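Local coordinates for PAN2-PAN3 deadenylation complex catalytic subunit pan2 (Neurospora crassa, PDB 4CZX), which probably serves as the catalytic subunit of a complex that shortens mRNA poly(A) tails, this chain being its N-terminal WD40 beta-propeller domain, at residues Trp43-Gly49 and Gly73-Phe78; Val240-Pro244 and His269-Leu273; Asn170-Asn175 and Gln187-Ala193; Gln38-Leu42 and Ser53-Leu59; Ser110-Ala116 and Val129-Lys135. All blocks are in the same frame, centred on the assembly; numbering follows the deposited sequence.

Overall arrangement
Seven sheets radiate round the propeller, and the five contacts fall within blades or between neighbouring ones. From the N terminus, interaction 4 comes first, pairing strands 41-45 and 50-55 and closing a loop of ten residues within one sheet. Interaction 1 crosses it, because 43-49 lies between the two segments of interaction 4 whereas 73-78 opens the next sheet; the two contacts touch where Trp-43 meets Ser-53. Interaction 5 ties the hairpin 114-119/126-131 and touches interaction 1 through Arg-76. Interaction 3, meeting it at Asn-170 and Trp-132, closes hairpin 173-177/184-189. Interaction 2 follows in series, joining two sheets about 29 Å from interaction 1, centre to centre.

Interaction 1 (Trp43-Gly49 and Gly73-Phe78); sequences WIGTQKG and GPLRQF
Phe-78 turns its ring onto strand 41-45 at Trp-43. CB starts the side chain toward the facing segment, and CG, anti to its carbonyl carbon (chi1 -58°), swings the ring under the methylene of Trp-43. That CB stands 3.6 Å from the Phe-78 ring centroid, almost on the normal, a CH-pi contact. The ring carbons CD1, CD2 and CE1 all border it; CE2 meets Trp-43 O at 3.5 Å. CZ, at the tip, lies 3.6 Å from Trp-43 CB and 3.7 Å from Ile-44 C, which with Gly-45 N sits at the ring edge. Leu-75 CD2 covers the opposite face near the rim. The indole itself is oblique to the phenyl and donates through NE1 to Asp-36.

These residues join the second strand of one propeller blade to the first strand of the next, across predicted repeats WD 1 and WD 2. Beyond the rings, Leu-75 CD1 rests 3.8 Å from Gly-45 CA, where a beta carbon would collide with Leu-75 CB. Leu-75 N donates to Thr-46 O at 3.1 Å with a nearly straight N-H, and the same carbonyl closes the Thr-46 to Gly-49 type I turn by accepting from Gly-49 N.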
# COMPACT_ATOMS: atom_id res chain seq x y z
N TRP A 43 -17.04 16.22 21.03
CA TRP A 43 -15.95 16.10 20.06
C TRP A 43 -14.57 16.21 20.72
O TRP A 43 -14.36 17.07 21.59
CB TRP A 43 -16.09 17.16 18.98
CG TRP A 43 -17.29 16.91 18.09
CD1 TRP A 43 -18.58 17.28 18.32
CD2 TRP A 43 -17.30 16.20 16.84
NE1 TRP A 43 -19.39 16.86 17.29
CE2 TRP A 43 -18.63 16.20 16.37
CE3 TRP A 43 -16.31 15.58 16.06
CZ2 TRP A 43 -19.00 15.60 15.16
CZ3 TRP A 43 -16.68 14.98 14.86
CH2 TRP A 43 -18.01 15.00 14.42
N ILE A 44 -13.66 15.34 20.30
CA ILE A 44 -12.29 15.29 20.86
C ILE A 44 -11.28 15.32 19.73
O ILE A 44 -11.42 14.58 18.75
CB ILE A 44 -12.08 14.01 21.71
CG1 ILE A 44 -13.17 13.88 22.78
CG2 ILE A 44 -10.65 13.94 22.30
CD1 ILE A 44 -13.08 12.62 23.60
N GLY A 45 -10.26 16.18 19.84
CA GLY A 45 -9.24 16.24 18.81
C GLY A 45 -7.92 15.61 19.24
O GLY A 45 -7.62 15.58 20.44
N THR A 46 -7.14 15.10 18.28
CA THR A 46 -5.80 14.55 18.57
C THR A 46 -4.69 15.49 18.12
O THR A 46 -4.92 16.45 17.39
CB THR A 46 -5.54 13.17 17.85
OG1 THR A 46 -5.23 13.40 16.47
CG2 THR A 46 -6.73 12.21 17.98
N GLN A 47 -3.46 15.17 18.53
CA GLN A 47 -2.30 15.99 18.24
C GLN A 47 -1.90 15.96 16.76
O GLN A 47 -0.97 16.66 16.36
CB GLN A 47 -1.11 15.55 19.11
CG GLN A 47 -1.35 15.69 20.62
CD GLN A 47 -1.55 17.13 21.04
OE1 GLN A 47 -1.03 18.03 20.39
NE2 GLN A 47 -2.32 17.35 22.12
N LYS A 48 -2.58 15.13 15.96
CA LYS A 48 -2.30 15.05 14.52
C LYS A 48 -3.56 15.34 13.70
O LYS A 48 -3.60 15.10 12.49
CB LYS A 48 -1.74 13.67 14.15
CG LYS A 48 -0.30 13.44 14.67
CD LYS A 48 0.03 11.95 14.71
CE LYS A 48 0.20 11.35 13.31
NZ LYS A 48 -0.07 9.87 13.26
N GLY A 49 -4.59 15.84 14.35
CA GLY A 49 -5.77 16.27 13.61
C GLY A 49 -6.89 15.26 13.42
O GLY A 49 -7.79 15.49 12.61
N GLY A 73 -0.32 18.89 12.41
CA GLY A 73 -0.29 18.93 13.86
C GLY A 73 -1.66 18.86 14.53
O GLY A 73 -2.58 18.21 14.02
N PRO A 74 -1.81 19.53 15.68
CA PRO A 74 -2.99 19.33 16.52
C PRO A 74 -4.28 19.91 15.94
O PRO A 74 -4.25 20.89 15.21
CB PRO A 74 -2.64 20.07 17.83
CG PRO A 74 -1.52 20.98 17.47
CD PRO A 74 -0.75 20.28 16.38
N LEU A 75 -5.39 19.27 16.28
CA LEU A 75 -6.69 19.85 16.03
C LEU A 75 -6.84 20.95 17.08
O LEU A 75 -6.80 20.65 18.27
CB LEU A 75 -7.80 18.79 16.14
CG LEU A 75 -9.06 19.03 15.30
CD1 LEU A 75 -10.02 17.83 15.41
CD2 LEU A 75 -9.76 20.31 15.72
N ARG A 76 -6.95 22.20 16.65
CA ARG A 76 -6.84 23.32 17.59
C ARG A 76 -8.15 23.70 18.26
O ARG A 76 -8.16 24.09 19.44
CB ARG A 76 -6.26 24.54 16.88
CG ARG A 76 -4.93 24.27 16.18
CD ARG A 76 -3.85 25.03 16.86
NE ARG A 76 -2.53 24.74 16.34
CZ ARG A 76 -1.49 24.49 17.12
NH1 ARG A 76 -1.66 24.47 18.44
NH2 ARG A 76 -0.30 24.23 16.59
N GLN A 77 -9.25 23.61 17.51
CA GLN A 77 -10.56 24.06 18.01
C GLN A 77 -11.70 23.55 17.12
O GLN A 77 -11.50 23.31 15.92
CB GLN A 77 -10.61 25.60 18.06
CG GLN A 77 -11.81 26.20 18.83
CD GLN A 77 -11.99 27.69 18.56
OE1 GLN A 77 -11.02 28.39 18.24
NE2 GLN A 77 -13.23 28.18 18.64
N PHE A 78 -12.86 23.36 17.74
CA PHE A 78 -14.12 23.07 17.06
C PHE A 78 -15.05 24.29 17.09
O PHE A 78 -15.00 25.09 18.04
CB PHE A 78 -14.87 21.91 17.72
CG PHE A 78 -14.10 20.62 17.80
CD1 PHE A 78 -14.04 19.76 16.71
CD2 PHE A 78 -13.51 20.23 18.99
CE1 PHE A 78 -13.35 18.55 16.80
CE2 PHE A 78 -12.81 19.03 19.09
CZ PHE A 78 -12.74 18.18 17.98

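Interaction 2 (Val240-Pro244 and His269-Leu273); sequences VPFAP and HVTDL
An edge-to-face aromatic pair, backed by a small aliphatic cluster, makes this contact between 240-244, at the end of strand 235-241, and 269-273, on strand 267-272 of the following sheet. Phe-242 aims its CE1 edge at the imidazole face of His-269, and CE1 comes within 3.3 Å of His-269 CG. The centroids are 4.6 Å apart and the planes stand at 73°. Phe-242 reaches it because its CG is anti to the backbone N (chi1 -167°), which carries the ring across to the other strand. Pro-244 CD covers a face of the phenyl over its centre, while Pro-244 CG lies obliquely 4.3 Å from His-269 NE2. That nitrogen is engaged with Gln-267 OE1, which helps to fix the turn of the imidazole. With a serine in place of His-269, the phenyl edge would probably lose its aromatic partner and Gln-267 OE1 its mate.

At the other end, Val-240 divides its two methyls: CG1 points tip to tip at Thr-271 CG2, 4.1 Å away, whereas CG2 meets Leu-273 CD2 at 3.7 Å, the side chains crossing at about a right angle. With polar bonding between the segments absent, the sheets are joined here by aromatic and aliphatic packing.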
# COMPACT_ATOMS: atom_id res chain seq x y z
N VAL A 240 -12.00 35.98 40.94
CA VAL A 240 -12.53 34.90 41.75
C VAL A 240 -11.39 34.07 42.35
O VAL A 240 -10.64 33.41 41.61
CB VAL A 240 -13.46 33.97 40.94
CG1 VAL A 240 -13.92 32.79 41.79
CG2 VAL A 240 -14.65 34.75 40.41
N PRO A 241 -11.25 34.12 43.68
CA PRO A 241 -10.19 33.37 44.36
C PRO A 241 -10.33 31.87 44.11
O PRO A 241 -11.42 31.33 44.23
CB PRO A 241 -10.41 33.70 45.84
CG PRO A 241 -11.23 34.96 45.84
CD PRO A 241 -12.10 34.86 44.63
N PHE A 242 -9.22 31.22 43.76
CA PHE A 242 -9.25 29.80 43.47
C PHE A 242 -7.91 29.18 43.85
O PHE A 242 -7.05 28.96 42.99
CB PHE A 242 -9.58 29.56 42.00
CG PHE A 242 -9.93 28.14 41.67
CD1 PHE A 242 -11.15 27.61 42.03
CD2 PHE A 242 -9.02 27.33 41.01
CE1 PHE A 242 -11.47 26.29 41.72
CE2 PHE A 242 -9.34 26.02 40.69
CZ PHE A 242 -10.56 25.49 41.04
N ALA A 243 -7.74 28.92 45.15
CA ALA A 243 -6.49 28.40 45.71
C ALA A 243 -5.95 27.13 45.04
O ALA A 243 -4.73 26.96 44.96
CB ALA A 243 -6.66 28.16 47.21
N PRO A 244 -6.83 26.22 44.57
CA PRO A 244 -6.24 25.06 43.87
C PRO A 244 -5.55 25.38 42.54
O PRO A 244 -5.06 24.43 41.92
CB PRO A 244 -7.46 24.15 43.61
CG PRO A 244 -8.43 24.53 44.70
CD PRO A 244 -8.26 26.00 44.86
N HIS A 269 -14.94 24.06 41.15
CA HIS A 269 -15.81 24.95 41.91
C HIS A 269 -16.87 25.53 40.99
O HIS A 269 -16.55 26.00 39.90
CB HIS A 269 -15.03 26.10 42.56
CG HIS A 269 -14.08 25.67 43.63
ND1 HIS A 269 -13.50 26.56 44.50
CD2 HIS A 269 -13.60 24.45 43.96
CE1 HIS A 269 -12.70 25.90 45.33
NE2 HIS A 269 -12.74 24.62 45.02
N VAL A 270 -18.12 25.49 41.43
CA VAL A 270 -19.20 26.17 40.72
C VAL A 270 -19.49 27.41 41.53
O VAL A 270 -20.00 27.33 42.65
CB VAL A 270 -20.45 25.28 40.57
CG1 VAL A 270 -21.53 26.02 39.80
CG2 VAL A 270 -20.09 23.99 39.85
N THR A 271 -19.12 28.57 40.99
CA THR A 271 -19.06 29.79 41.79
C THR A 271 -19.79 30.96 41.17
O THR A 271 -19.56 31.30 40.01
CB THR A 271 -17.60 30.22 42.03
OG1 THR A 271 -16.85 29.12 42.56
CG2 THR A 271 -17.54 31.40 42.99
N ASP A 272 -20.65 31.60 41.95
CA ASP A 272 -21.30 32.80 41.48
C ASP A 272 -20.29 33.94 41.43
O ASP A 272 -19.65 34.24 42.43
CB ASP A 272 -22.48 33.20 42.36
CG ASP A 272 -23.12 34.48 41.90
OD1 ASP A 272 -22.60 35.56 42.26
OD2 ASP A 272 -24.14 34.42 41.18
N LEU A 273 -20.17 34.56 40.26
CA LEU A 273 -19.21 35.63 40.05
C LEU A 273 -19.46 36.83 40.96
O LEU A 273 -18.52 37.48 41.41
CB LEU A 273 -19.24 36.09 38.60
CG LEU A 273 -18.74 35.05 37.58
CD1 LEU A 273 -18.62 35.66 36.19
CD2 LEU A 273 -17.41 34.49 38.03

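Interaction 3 (Asn170-Asn175 and Gln187-Ala193); sequences NKGTVN and QWQAHGA
Val-174 and Trp-188 form the hydrogen-bonded pair of this antiparallel hairpin: Val-174 N donates to Trp-188 O at 2.7 Å, and Trp-188 N returns a bond of 2.8 Å to Val-174 O. Just before strand 173-177, Gly-172 O accepts a nearly straight bond of 2.9 Å from His-191 N, with a weak second one from Ala-190 N. On the other face, one of two modelled conformers of Gln-187 brings NE2 2.8 Å from Asn-175 OD1, so this bond is less certain. A water links Lys-171 O to Gln-189 NE2, whose chain bends at chi2 (73°) to bring its amide against the methyl CG2 of Thr-173.

Packing begins with Val-174, whose CB and CG2 both lie 3.8 Å from Trp-188 CE3. Ala-190 CB sits over the indole rim, 4.1 Å from Val-174 CG2. Strands 173-177 and 184-189 are the last two of a four-stranded antiparallel propeller blade, from which Trp-188 reaches strand 204-210 of the next.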
# COMPACT_ATOMS: atom_id res chain seq x y z
N ASN A 170 -1.41 35.93 22.90
CA ASN A 170 -0.50 34.96 23.48
C ASN A 170 0.41 35.61 24.51
O ASN A 170 1.36 34.98 24.98
CB ASN A 170 0.32 34.27 22.38
CG ASN A 170 1.06 35.24 21.48
OD1 ASN A 170 1.10 36.44 21.74
ND2 ASN A 170 1.68 34.71 20.42
N LYS A 171 0.11 36.85 24.90
CA LYS A 171 0.88 37.55 25.93
C LYS A 171 0.11 37.70 27.24
O LYS A 171 0.63 38.27 28.21
CB LYS A 171 1.31 38.95 25.45
CG LYS A 171 2.03 39.00 24.12
CD LYS A 171 3.34 38.27 24.13
CE LYS A 171 3.91 38.18 22.72
NZ LYS A 171 5.24 37.50 22.68
N GLY A 172 -1.12 37.21 27.27
CA GLY A 172 -1.92 37.27 28.49
C GLY A 172 -2.91 38.42 28.57
O GLY A 172 -3.58 38.59 29.59
N THR A 173 -2.98 39.23 27.53
CA THR A 173 -3.95 40.32 27.49
C THR A 173 -5.19 39.87 26.71
O THR A 173 -5.11 38.95 25.91
CB THR A 173 -3.39 41.60 26.84
OG1 THR A 173 -2.92 41.29 25.52
CG2 THR A 173 -2.23 42.14 27.65
N VAL A 174 -6.31 40.53 26.96
CA VAL A 174 -7.51 40.27 26.19
C VAL A 174 -7.90 41.52 25.41
O VAL A 174 -8.07 42.58 25.99
CB VAL A 174 -8.67 39.85 27.10
CG1 VAL A 174 -9.97 39.69 26.27
CG2 VAL A 174 -8.33 38.54 27.78
N ASN A 175 -8.00 41.39 24.09
CA ASN A 175 -8.56 42.47 23.27
C ASN A 175 -10.05 42.26 23.08
O ASN A 175 -10.49 41.17 22.72
CB ASN A 175 -7.87 42.55 21.90
CG ASN A 175 -6.44 43.02 21.99
OD1 ASN A 175 -6.04 43.68 22.96
ND2 ASN A 175 -5.65 42.70 20.97
N GLN A 187 -8.49 47.02 25.68
CA GLN A 187 -7.53 45.97 26.02
C GLN A 187 -7.53 45.75 27.54
O GLN A 187 -7.52 46.72 28.31
CB GLN A 187 -6.13 46.33 25.52
CG GLN A 187 -6.10 46.64 24.02
CD GLN A 187 -4.70 46.73 23.44
OE1 GLN A 187 -4.24 47.80 23.07
NE2 GLN A 187 -4.02 45.58 23.34
N TRP A 188 -7.56 44.49 27.95
CA TRP A 188 -7.64 44.12 29.35
C TRP A 188 -6.43 43.27 29.73
O TRP A 188 -6.16 42.25 29.08
CB TRP A 188 -8.95 43.36 29.60
CG TRP A 188 -9.14 42.78 30.97
CD1 TRP A 188 -8.85 43.36 32.18
CD2 TRP A 188 -9.68 41.49 31.28
NE1 TRP A 188 -9.17 42.51 33.21
CE2 TRP A 188 -9.68 41.35 32.68
CE3 TRP A 188 -10.15 40.42 30.50
CZ2 TRP A 188 -10.14 40.20 33.32
CZ3 TRP A 188 -10.61 39.28 31.13
CH2 TRP A 188 -10.59 39.18 32.53
N GLN A 189 -5.70 43.67 30.76
CA GLN A 189 -4.54 42.89 31.20
C GLN A 189 -5.01 41.78 32.13
O GLN A 189 -5.24 42.00 33.31
CB GLN A 189 -3.52 43.78 31.90
CG GLN A 189 -2.24 43.04 32.22
CD GLN A 189 -1.41 42.78 30.99
OE1 GLN A 189 -1.07 43.71 30.27
NE2 GLN A 189 -1.10 41.51 30.74
N ALA A 190 -5.16 40.57 31.59
CA ALA A 190 -5.72 39.48 32.38
C ALA A 190 -4.64 38.77 33.18
O ALA A 190 -4.73 38.67 34.40
CB ALA A 190 -6.46 38.50 31.48
N HIS A 191 -3.62 38.27 32.50
CA HIS A 191 -2.54 37.57 33.18
C HIS A 191 -1.18 38.04 32.66
O HIS A 191 -1.11 38.73 31.65
CB HIS A 191 -2.70 36.05 33.01
CG HIS A 191 -4.04 35.55 33.42
ND1 HIS A 191 -4.29 35.02 34.66
CD2 HIS A 191 -5.23 35.52 32.75
CE1 HIS A 191 -5.57 34.68 34.75
NE2 HIS A 191 -6.16 34.98 33.60
N GLY A 192 -0.12 37.69 33.38
CA GLY A 192 1.19 38.22 33.09
C GLY A 192 1.83 37.81 31.77
O GLY A 192 2.46 38.64 31.12
N ALA A 193 1.68 36.55 31.36
CA ALA A 193 2.35 36.06 30.15
C ALA A 193 1.48 35.19 29.26
O ALA A 193 1.71 35.10 28.04
CB ALA A 193 3.61 35.29 30.52
O HOH W 1 1.16 40.92 28.71

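Interaction 4 (Gln38-Leu42 and Ser53-Leu59); sequences QDELL and SFIGREL
Ser-53 packs against Leu-42 with its backbone, its CA lying 3.4 Å from Leu-42 O, and turns its hydroxyl to Thr-63 on the neighbouring strand. Phe-54 then exchanges two backbone bonds with Leu-42: Leu-42 N donates to Phe-54 O at 2.8 Å, and Phe-54 N to Leu-42 O in a more bent bond of 2.9 Å. The Phe-54 ring presents its edge to that same Leu-42 O, near the ring plane, and meets Tyr-17 edge-to-face.

At Ile-55 the pairing changes to a non-hydrogen-bonded one with Leu-41. Both side chains lie alongside each other and point the same way, with Ile-55 CG1 3.7 Å from Leu-41 CD2; Phe-62 covers them from strand 60-66. Gly-56, where phi is positive, ends the run by donating from N to Glu-40 O at 2.9 Å, nearly straight and in the carbonyl plane. Glu-40 spends its carboxylate elsewhere, on the backbone N of Phe-322 and Thr-323 near the C terminus. The chain now makes a type I turn from Gly-56 to Leu-59, closed by Leu-59 N on Gly-56 O. This brings Leu-59 CD2 back to within 3.8 Å of Leu-42 CD2, a branch that the anti setting of Leu-42 CG to its backbone N (chi1 180°) sends toward the turn.

The contact thus divides its chemistry: main-chain bonds set the register of this propeller-blade hairpin, while aliphatic side chains pack on both faces.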
# COMPACT_ATOMS: atom_id res chain seq x y z
N GLN A 38 -25.75 20.09 19.11
CA GLN A 38 -26.84 19.19 18.76
C GLN A 38 -26.39 17.73 18.81
O GLN A 38 -25.18 17.43 18.88
CB GLN A 38 -27.39 19.50 17.37
CG GLN A 38 -26.36 19.35 16.26
CD GLN A 38 -26.96 19.53 14.88
OE1 GLN A 38 -27.25 18.55 14.19
NE2 GLN A 38 -27.15 20.78 14.46
N ASP A 39 -27.38 16.84 18.80
CA ASP A 39 -27.17 15.41 18.65
C ASP A 39 -26.42 14.75 19.80
O ASP A 39 -25.94 13.62 19.66
CB ASP A 39 -26.44 15.13 17.33
CG ASP A 39 -27.27 15.52 16.12
OD1 ASP A 39 -28.49 15.62 16.29
OD2 ASP A 39 -26.71 15.72 15.03
N GLU A 40 -26.32 15.45 20.93
CA GLU A 40 -25.72 14.88 22.14
C GLU A 40 -24.26 14.48 21.94
O GLU A 40 -23.77 13.52 22.56
CB GLU A 40 -26.53 13.67 22.61
CG GLU A 40 -27.95 14.01 22.99
CD GLU A 40 -27.98 15.02 24.11
OE1 GLU A 40 -27.75 14.60 25.27
OE2 GLU A 40 -28.20 16.22 23.83
N LEU A 41 -23.55 15.21 21.09
CA LEU A 41 -22.17 14.83 20.76
C LEU A 41 -21.13 15.58 21.58
O LEU A 41 -21.26 16.77 21.86
CB LEU A 41 -21.90 15.07 19.28
CG LEU A 41 -22.76 14.25 18.30
CD1 LEU A 41 -22.42 14.61 16.86
CD2 LEU A 41 -22.58 12.76 18.56
N LEU A 42 -20.09 14.85 21.96
CA LEU A 42 -18.85 15.45 22.45
C LEU A 42 -17.74 15.17 21.44
O LEU A 42 -17.52 14.02 21.04
CB LEU A 42 -18.46 14.90 23.83
CG LEU A 42 -17.17 15.45 24.44
CD1 LEU A 42 -17.32 16.92 24.85
CD2 LEU A 42 -16.74 14.61 25.63
N SER A 53 -16.06 11.84 17.50
CA SER A 53 -17.31 12.26 18.14
C SER A 53 -17.91 11.10 18.95
O SER A 53 -17.79 9.93 18.55
CB SER A 53 -18.33 12.76 17.11
OG SER A 53 -18.82 11.70 16.30
N PHE A 54 -18.54 11.45 20.06
CA PHE A 54 -19.07 10.47 21.02
C PHE A 54 -20.45 10.89 21.54
O PHE A 54 -20.67 12.07 21.86
CB PHE A 54 -18.09 10.29 22.17
CG PHE A 54 -16.72 9.85 21.71
CD1 PHE A 54 -15.75 10.77 21.37
CD2 PHE A 54 -16.42 8.50 21.61
CE1 PHE A 54 -14.50 10.37 20.94
CE2 PHE A 54 -15.16 8.08 21.17
CZ PHE A 54 -14.20 9.02 20.84
N ILE A 55 -21.38 9.93 21.64
CA ILE A 55 -22.78 10.21 21.95
C ILE A 55 -23.14 10.01 23.40
O ILE A 55 -22.84 8.96 23.99
CB ILE A 55 -23.75 9.30 21.14
CG1 ILE A 55 -23.42 9.30 19.65
CG2 ILE A 55 -25.21 9.70 21.39
CD1 ILE A 55 -24.03 8.12 18.91
N GLY A 56 -23.80 11.00 23.98
CA GLY A 56 -24.42 10.84 25.28
C GLY A 56 -23.43 10.79 26.41
O GLY A 56 -22.22 10.91 26.20
N ARG A 57 -23.94 10.60 27.62
CA ARG A 57 -23.12 10.62 28.81
C ARG A 57 -22.18 9.42 28.88
O ARG A 57 -21.17 9.47 29.58
CB ARG A 57 -24.00 10.67 30.06
CG ARG A 57 -24.91 9.47 30.25
CD ARG A 57 -25.65 9.57 31.58
NE ARG A 57 -26.56 8.45 31.80
CZ ARG A 57 -26.18 7.26 32.27
NH1 ARG A 57 -24.91 7.03 32.56
NH2 ARG A 57 -27.09 6.30 32.44
N GLU A 58 -22.50 8.36 28.16
CA GLU A 58 -21.66 7.16 28.20
C GLU A 58 -20.59 7.19 27.11
O GLU A 58 -19.77 6.27 27.00
CB GLU A 58 -22.53 5.91 28.07
CG GLU A 58 -23.74 5.93 29.00
CD GLU A 58 -24.50 4.62 28.99
OE1 GLU A 58 -23.99 3.65 28.39
OE2 GLU A 58 -25.61 4.56 29.58
N LEU A 59 -20.59 8.26 26.31
CA LEU A 59 -19.58 8.48 25.28
C LEU A 59 -19.47 7.31 24.29
O LEU A 59 -18.37 6.82 24.00
CB LEU A 59 -18.23 8.76 25.93
CG LEU A 59 -18.20 10.04 26.78
CD1 LEU A 59 -16.85 10.23 27.49
CD2 LEU A 59 -18.51 11.25 25.92

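Interaction 5 (Ser110-Ala116 and Val129-Lys135); sequences SMQDLRA and VAGWQNK
Gln-133 fills the tight part of the contact, held by both ends of its amide. OE1 accepts from Gln-112 N at 2.8 Å and from Asp-113 N at 2.9 Å, while NE2 donates to Ser-110 O at 2.8 Å and, within its own segment, to Lys-135 O. CG sits between the backbone N and carbonyl carbon (chi1 57°), and the extended chain beyond carries the amide into the 110-113 loop. A leucine here would probably leave those two N-H groups and the Ser-110 carbonyl without their mates. Nearby, Ala-130 O takes both Arg-115 N and Ala-116 N, a classic beta bulge.

The other side is more open, though Arg-115 lays its guanidinium closely over the Trp-132 face, NH1 3.1 Å from CE2, a cation-pi contact, and grips Asp-113 side-on. It loosens at the water joining Asp-113 OD2 to Trp-132 O and at exposed Lys-135, which pairs with Glu-149. The hairpin 114-119/126-131 lies between strands 93-96, which meet Leu-114, and 156-161, where Leu-159 touches Ala-116.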
# COMPACT_ATOMS: atom_id res chain seq x y z
N SER A 110 -2.17 32.43 3.79
CA SER A 110 -1.97 33.23 5.00
C SER A 110 -2.29 32.44 6.26
O SER A 110 -2.19 32.96 7.37
CB SER A 110 -2.83 34.49 4.94
OG SER A 110 -2.40 35.36 3.90
N MET A 111 -2.67 31.18 6.09
CA MET A 111 -2.87 30.30 7.24
C MET A 111 -1.55 29.61 7.57
O MET A 111 -1.27 28.52 7.07
CB MET A 111 -3.97 29.27 6.96
CG MET A 111 -5.31 29.90 6.68
SD MET A 111 -6.55 28.68 6.19
CE MET A 111 -8.03 29.70 6.14
N GLN A 112 -0.75 30.26 8.41
CA GLN A 112 0.58 29.75 8.73
C GLN A 112 0.64 29.09 10.09
O GLN A 112 1.31 28.07 10.26
CB GLN A 112 1.61 30.87 8.64
CG GLN A 112 1.94 31.26 7.20
CD GLN A 112 2.31 30.05 6.34
OE1 GLN A 112 3.17 29.24 6.70
NE2 GLN A 112 1.65 29.92 5.18
N ASP A 113 -0.03 29.68 11.07
CA ASP A 113 -0.12 29.08 12.40
C ASP A 113 -1.40 29.54 13.10
O ASP A 113 -1.34 30.25 14.11
CB ASP A 113 1.12 29.41 13.23
CG ASP A 113 1.22 28.58 14.50
OD1 ASP A 113 0.42 27.63 14.65
OD2 ASP A 113 2.09 28.85 15.35
N LEU A 114 -2.54 29.14 12.54
CA LEU A 114 -3.85 29.45 13.12
C LEU A 114 -4.02 28.78 14.47
O LEU A 114 -3.57 27.65 14.64
CB LEU A 114 -4.98 28.99 12.20
CG LEU A 114 -5.01 29.56 10.78
CD1 LEU A 114 -6.19 28.95 10.04
CD2 LEU A 114 -5.14 31.07 10.83
N ARG A 115 -4.67 29.45 15.41
CA ARG A 115 -4.86 28.91 16.76
C ARG A 115 -6.29 29.01 17.27
O ARG A 115 -6.67 28.33 18.23
CB ARG A 115 -3.95 29.64 17.76
CG ARG A 115 -2.45 29.45 17.50
CD ARG A 115 -2.02 28.00 17.63
NE ARG A 115 -0.58 27.87 17.38
CZ ARG A 115 0.36 28.01 18.31
NH1 ARG A 115 0.04 28.26 19.57
NH2 ARG A 115 1.65 27.89 17.98
N ALA A 116 -7.08 29.88 16.64
CA ALA A 116 -8.36 30.25 17.20
C ALA A 116 -9.33 30.72 16.14
O ALA A 116 -8.96 31.32 15.13
CB ALA A 116 -8.18 31.36 18.26
N VAL A 129 -10.78 33.90 11.85
CA VAL A 129 -9.75 32.96 12.26
C VAL A 129 -8.43 33.71 12.40
O VAL A 129 -8.15 34.65 11.65
CB VAL A 129 -9.59 31.75 11.28
CG1 VAL A 129 -10.96 31.08 11.00
CG2 VAL A 129 -8.90 32.14 9.99
N ALA A 130 -7.66 33.32 13.40
CA ALA A 130 -6.41 34.00 13.74
C ALA A 130 -5.48 33.04 14.45
O ALA A 130 -5.84 31.90 14.74
CB ALA A 130 -6.69 35.23 14.61
N GLY A 131 -4.26 33.50 14.74
CA GLY A 131 -3.35 32.67 15.49
C GLY A 131 -2.05 33.38 15.79
O GLY A 131 -2.00 34.60 15.94
N TRP A 132 -0.98 32.60 15.87
CA TRP A 132 0.32 33.17 16.19
C TRP A 132 0.98 33.61 14.88
O TRP A 132 1.93 33.01 14.41
CB TRP A 132 1.18 32.17 16.97
CG TRP A 132 0.65 31.89 18.37
CD1 TRP A 132 -0.60 32.18 18.85
CD2 TRP A 132 1.36 31.29 19.45
NE1 TRP A 132 -0.71 31.77 20.16
CE2 TRP A 132 0.48 31.22 20.55
CE3 TRP A 132 2.66 30.78 19.59
CZ2 TRP A 132 0.86 30.68 21.78
CZ3 TRP A 132 3.03 30.23 20.81
CH2 TRP A 132 2.13 30.19 21.89
N GLN A 133 0.42 34.67 14.31
CA GLN A 133 0.80 35.20 13.01
C GLN A 133 0.17 36.57 12.91
O GLN A 133 -0.72 36.91 13.71
CB GLN A 133 0.30 34.29 11.87
CG GLN A 133 -1.21 34.07 11.90
CD GLN A 133 -1.71 33.29 10.70
OE1 GLN A 133 -1.20 32.21 10.39
NE2 GLN A 133 -2.70 33.83 10.00
N ASN A 134 0.58 37.38 11.95
CA ASN A 134 0.12 38.76 11.94
C ASN A 134 -0.95 39.04 10.88
O ASN A 134 -1.19 40.19 10.51
CB ASN A 134 1.32 39.69 11.77
CG ASN A 134 2.26 39.63 12.96
OD1 ASN A 134 3.39 39.16 12.85
ND2 ASN A 134 1.78 40.09 14.12
N LYS A 135 -1.61 37.98 10.44
CA LYS A 135 -2.78 38.10 9.59
C LYS A 135 -3.97 37.41 10.24
O LYS A 135 -3.80 36.43 10.97
CB LYS A 135 -2.55 37.48 8.21
CG LYS A 135 -1.96 38.42 7.17
CD LYS A 135 -0.46 38.31 7.11
CE LYS A 135 0.07 38.74 5.74
NZ LYS A 135 -0.18 37.71 4.69
O HOH W 2 3.75 30.86 14.94